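Bacterial leucyl aminopeptidase (Legionella pneumophila, PDB 6ESL) is a zinc-dependent aminopeptidase of peptidase family M28 that probably removes residues, leucine among them, from the amino termini of peptides and proteins. Local coordinates at residues Gln268-Glu272 against Gln273-Val277; Leu371-Glu374 against His375-Asn378. One frame throughout, in Å; residues are numbered along the deposited sequence.

Contact 1: residues Gln268-Glu272 against Gln273-Val277; sequences QHFQE and QSIPV
Gln273, the first residue to leave helical backbone angles after helix 261-272, still looks back to His269 one turn earlier. Its backbone N gives a weak hydrogen bond to His269 O, bent to 133° at the hydrogen. Its side chain adds a CH-pi contact: CG sits over one face of the imidazole, 4.1 Å from the ring centroid and displaced toward the rim, with CE1 of His269 the nearest ring atom. His269 has CG anti to the backbone N (chi1 -176°), which carries the ring along the helix toward Gln273. The Gln273 chain bends at chi2, leaving the methylene at the ring; its amide plane is turned well away from that of the imidazole. His269 ND1 is buried here without a polar partner in the model.

Ser274 takes up a positive phi of 44°, and its N donates to Gln271 O at 3.1 Å, reaching that oxygen from above the carbonyl plane. The turn brings Ile275 back to Phe270. Ile275 N meets Phe270 O at 2.8 Å in a nearly straight bond lying in the carbonyl plane, and the side chain closes on the same residue: CG2 comes within 3.5 Å of Phe270 CD2, while CD1 lies over a ring face. After Pro276 the chain enters strand 277-282, where Val277 places CG2 at 3.5 Å from Phe270 CD2, its side chain crossing the phenylalanine at about a right angle. Tyr249 and Trp339 meet the buried Phe270 ring edge-to-face from elsewhere in the chain.

The paired bonds of Ser274 and Ile275, with Ser274 as the C' residue and apolar packing of Ile275 on Phe270, form a Schellman motif, which ends the helix and turns the chain into a strand of the central mixed sheet.

Contact 2: residues Leu371-Glu374 against His375-Asn378; sequences LNLE and HMTN
Leu371 precedes the helix and reaches forward to Met376, its CD1 lying 4.1 Å from SD where the two side chains cross at about a right angle. Leu137 of helix 130-142 packs on both.

Asn372 stands at the N-cap. With CG anti to the backbone N (chi1 -177°), its amide swings over the first turn, and a lone pair of OD1 accepts from His375 N at 2.9 Å. Its main-chain O is used as well, taking Met376 N at 3.2 Å in the carbonyl plane.

Leu373 brings CD1 to within 4.0 Å of Met376 CE, which the bend at the end of the methionine chain (chi3 -73°) turns back toward it. Leu373 O is gripped twice by Thr377, by OG1 at 2.8 Å and by N at 2.9 Å, the two donors arriving from opposite faces of the carbonyl plane. The threonine hydroxyl also hydrogen-bonds Ser130 OG, tying this turn to the start of helix 130-142.

Glu374 O receives Asn378 N at 3.0 Å, continuing the helical bonding. Its side chain runs extended beyond CG, and OE2 forms a salt bridge with Arg289.

This is an asparagine N-cap at the start of helix 373-391, the last helix of the M28 peptidase chain.

Overall arrangement
Contacts 1 and 2 treat opposite ends of helices: residues 268-277 finish helix 261-272 and lead into strand 277-282, whereas residues 371-378 start helix 373-391. They share no secondary-structure element and lie on opposite sides of the chain's centre, their centres about 33 Å apart. Contact 1 is mainly a surface turn around one buried aromatic ring, and its main-chain N-H groups close the helix end. Contact 2 is partly buried against helices 130-142 and 220-239; there side-chain oxygens join the bonding, an amide as acceptor and a hydroxyl as donor. The side chain of Leu371 in contact 2 lies about 12 Å from a bound zinc ion.

Contact 1: residues Gln268-Glu272 against Gln273-Val277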
loop_
_atom_site.group_PDB
_atom_site.type_symbol
_atom_site.label_atom_id
_atom_site.label_comp_id
_atom_site.label_asym_id
_atom_site.label_seq_id
_atom_site.Cartn_x
_atom_site.Cartn_y
_atom_site.Cartn_z
ATOM N N GLN B 268 -23.953 8.421 -3.406
ATOM C CA GLN B 268 -25.209 7.876 -3.830
ATOM C C GLN B 268 -25.760 8.682 -5.007
ATOM O O GLN B 268 -26.280 8.094 -5.949
ATOM C CB GLN B 268 -26.233 7.854 -2.686
ATOM C CG GLN B 268 -27.398 6.909 -2.947
ATOM C CD GLN B 268 -28.362 6.753 -1.749
ATOM O OE1 GLN B 268 -29.570 6.899 -1.875
ATOM N NE2 GLN B 268 -27.832 6.438 -0.600
ATOM N N HIS B 269 -25.646 10.009 -4.937
ATOM C CA HIS B 269 -26.031 10.889 -6.009
ATOM C C HIS B 269 -25.324 10.493 -7.316
ATOM O O HIS B 269 -26.007 10.388 -8.365
ATOM C CB HIS B 269 -25.764 12.350 -5.693
ATOM C CG HIS B 269 -26.239 13.300 -6.754
ATOM N ND1 HIS B 269 -25.473 13.613 -7.861
ATOM C CD2 HIS B 269 -27.414 13.960 -6.908
ATOM C CE1 HIS B 269 -26.150 14.442 -8.644
ATOM N NE2 HIS B 269 -27.310 14.688 -8.071
ATOM N N PHE B 270 -24.013 10.285 -7.243
ATOM C CA PHE B 270 -23.238 9.933 -8.414
ATOM C C PHE B 270 -23.614 8.550 -8.960
ATOM O O PHE B 270 -23.602 8.348 -10.175
ATOM C CB PHE B 270 -21.728 9.914 -8.118
ATOM C CG PHE B 270 -21.045 11.280 -8.243
ATOM C CD1 PHE B 270 -21.488 12.362 -7.550
ATOM C CD2 PHE B 270 -19.905 11.417 -8.989
ATOM C CE1 PHE B 270 -20.850 13.614 -7.658
ATOM C CE2 PHE B 270 -19.221 12.652 -9.053
ATOM C CZ PHE B 270 -19.686 13.743 -8.384
ATOM N N GLN B 271 -23.913 7.595 -8.081
ATOM C CA GLN B 271 -24.283 6.263 -8.498
ATOM C C GLN B 271 -25.675 6.283 -9.212
ATOM O O GLN B 271 -25.820 5.733 -10.262
ATOM C CB GLN B 271 -24.293 5.378 -7.292
ATOM C CG GLN B 271 -24.520 3.965 -7.613
ATOM C CD GLN B 271 -24.363 3.011 -6.399
ATOM O OE1 GLN B 271 -23.969 3.379 -5.213
ATOM N NE2 GLN B 271 -24.680 1.722 -6.694
ATOM N N GLU B 272 -26.642 6.999 -8.651
ATOM C CA GLU B 272 -27.973 7.106 -9.187
ATOM C C GLU B 272 -28.049 7.910 -10.476
ATOM O O GLU B 272 -28.961 7.661 -11.265
ATOM C CB GLU B 272 -28.882 7.767 -8.178
ATOM C CG GLU B 272 -29.196 6.928 -6.960
ATOM C CD GLU B 272 -29.824 7.767 -5.835
ATOM O OE1 GLU B 272 -29.801 9.049 -5.885
ATOM O OE2 GLU B 272 -30.320 7.120 -4.897
ATOM N N GLN B 273 -27.052 8.750 -10.725
ATOM C CA GLN B 273 -26.963 9.513 -11.962
ATOM C C GLN B 273 -25.903 8.914 -12.904
ATOM O O GLN B 273 -25.578 9.512 -13.930
ATOM C CB GLN B 273 -26.639 10.979 -11.667
ATOM C CG GLN B 273 -27.680 11.684 -10.814
ATOM C CD GLN B 273 -29.049 11.706 -11.465
ATOM O OE1 GLN B 273 -29.224 11.227 -12.585
ATOM N NE2 GLN B 273 -30.030 12.264 -10.764
ATOM N N SER B 274 -25.367 7.741 -12.557
ATOM C CA SER B 274 -24.305 7.109 -13.359
ATOM C C SER B 274 -23.278 8.165 -13.770
ATOM O O SER B 274 -23.096 8.446 -14.946
ATOM C CB SER B 274 -24.879 6.456 -14.636
ATOM O OG SER B 274 -25.970 5.592 -14.376
ATOM N N ILE B 275 -22.665 8.846 -12.818
ATOM C CA ILE B 275 -21.587 9.784 -13.148
ATOM C C ILE B 275 -20.386 8.964 -12.741
ATOM O O ILE B 275 -20.226 8.698 -11.567
ATOM C CB ILE B 275 -21.644 11.044 -12.301
ATOM C CG1 ILE B 275 -22.910 11.794 -12.606
ATOM C CG2 ILE B 275 -20.352 11.880 -12.443
ATOM C CD1 ILE B 275 -23.166 12.972 -11.651
ATOM N N PRO B 276 -19.576 8.504 -13.706
ATOM C CA PRO B 276 -18.503 7.625 -13.263
ATOM C C PRO B 276 -17.354 8.447 -12.687
ATOM O O PRO B 276 -17.214 9.644 -12.985
ATOM C CB PRO B 276 -18.079 6.886 -14.551
ATOM C CG PRO B 276 -18.451 7.859 -15.657
ATOM C CD PRO B 276 -19.518 8.808 -15.154
ATOM N N VAL B 277 -16.559 7.780 -11.859
ATOM C CA VAL B 277 -15.433 8.415 -11.127
ATOM C C VAL B 277 -14.261 7.500 -11.207
ATOM O O VAL B 277 -14.332 6.303 -10.832
ATOM C CB VAL B 277 -15.758 8.703 -9.664
ATOM C CG1 VAL B 277 -14.549 9.267 -8.920
ATOM C CG2 VAL B 277 -16.909 9.675 -9.572
#

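Contact 2: residues Leu371-Glu374 against His375-Asn378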
loop_
_atom_site.group_PDB
_atom_site.type_symbol
_atom_site.label_atom_id
_atom_site.label_comp_id
_atom_site.label_asym_id
_atom_site.label_seq_id
_atom_site.Cartn_x
_atom_site.Cartn_y
_atom_site.Cartn_z
ATOM N N LEU B 371 -1.856 26.487 13.462
ATOM C CA LEU B 371 -1.557 25.920 12.154
ATOM C C LEU B 371 -0.337 26.496 11.435
ATOM O O LEU B 371 0.136 27.511 11.804
ATOM C CB LEU B 371 -2.757 25.963 11.234
ATOM C CG LEU B 371 -4.099 25.503 11.796
ATOM C CD1 LEU B 371 -5.171 25.599 10.746
ATOM C CD2 LEU B 371 -4.010 24.120 12.370
ATOM N N ASN B 372 0.121 25.829 10.394
ATOM C CA ASN B 372 1.302 26.186 9.632
ATOM C C ASN B 372 0.881 26.375 8.164
ATOM O O ASN B 372 0.409 25.448 7.452
ATOM C CB ASN B 372 2.270 25.052 9.759
ATOM C CG ASN B 372 3.588 25.304 9.067
ATOM O OD1 ASN B 372 3.690 25.266 7.827
ATOM N ND2 ASN B 372 4.642 25.472 9.897
ATOM N N LEU B 373 1.108 27.578 7.679
ATOM C CA LEU B 373 0.621 27.943 6.354
ATOM C C LEU B 373 1.407 27.269 5.264
ATOM O O LEU B 373 0.820 26.920 4.226
ATOM C CB LEU B 373 0.560 29.486 6.172
ATOM C CG LEU B 373 0.138 30.021 4.831
ATOM C CD1 LEU B 373 -1.242 29.484 4.502
ATOM C CD2 LEU B 373 0.113 31.575 4.988
ATOM N N GLU B 374 2.677 26.988 5.498
ATOM C CA GLU B 374 3.454 26.273 4.508
ATOM C C GLU B 374 2.842 24.836 4.326
ATOM O O GLU B 374 2.759 24.372 3.235
ATOM C CB GLU B 374 4.895 26.146 4.939
ATOM C CG GLU B 374 5.755 25.472 3.912
ATOM C CD GLU B 374 7.201 25.409 4.326
ATOM O OE1 GLU B 374 7.887 26.422 4.133
ATOM O OE2 GLU B 374 7.650 24.374 4.852
ATOM N N HIS B 375 2.457 24.191 5.412
ATOM C CA HIS B 375 1.835 22.856 5.346
ATOM C C HIS B 375 0.535 22.914 4.530
ATOM O O HIS B 375 0.367 22.203 3.616
ATOM C CB HIS B 375 1.507 22.394 6.745
ATOM C CG HIS B 375 1.751 20.935 6.991
ATOM N ND1 HIS B 375 1.032 20.196 7.897
ATOM C CD2 HIS B 375 2.675 20.098 6.485
ATOM C CE1 HIS B 375 1.487 18.966 7.925
ATOM N NE2 HIS B 375 2.483 18.879 7.074
ATOM N N MET B 376 -0.311 23.889 4.808
ATOM C CA MET B 376 -1.575 24.038 4.094
ATOM C C MET B 376 -1.350 24.277 2.640
ATOM O O MET B 376 -2.061 23.805 1.812
ATOM C CB MET B 376 -2.422 25.156 4.685
ATOM C CG MET B 376 -2.968 24.845 6.052
ATOM S SD MET B 376 -4.211 25.939 6.743
ATOM C CE MET B 376 -3.261 27.376 7.172
ATOM N N THR B 377 -0.335 25.059 2.348
ATOM C CA THR B 377 0.056 25.353 0.940
ATOM C C THR B 377 0.542 24.077 0.214
ATOM O O THR B 377 0.208 23.800 -0.940
ATOM C CB THR B 377 1.143 26.479 0.903
ATOM O OG1 THR B 377 0.612 27.643 1.527
ATOM C CG2 THR B 377 1.533 26.802 -0.428
ATOM N N ASN B 378 1.303 23.257 0.922
ATOM C CA ASN B 378 1.780 21.983 0.378
ATOM C C ASN B 378 0.641 21.031 0.008
ATOM O O ASN B 378 0.682 20.385 -1.042
ATOM C CB ASN B 378 2.788 21.316 1.357
ATOM C CG ASN B 378 4.188 21.936 1.295
ATOM O OD1 ASN B 378 5.068 21.670 2.197
ATOM N ND2 ASN B 378 4.436 22.782 0.273
#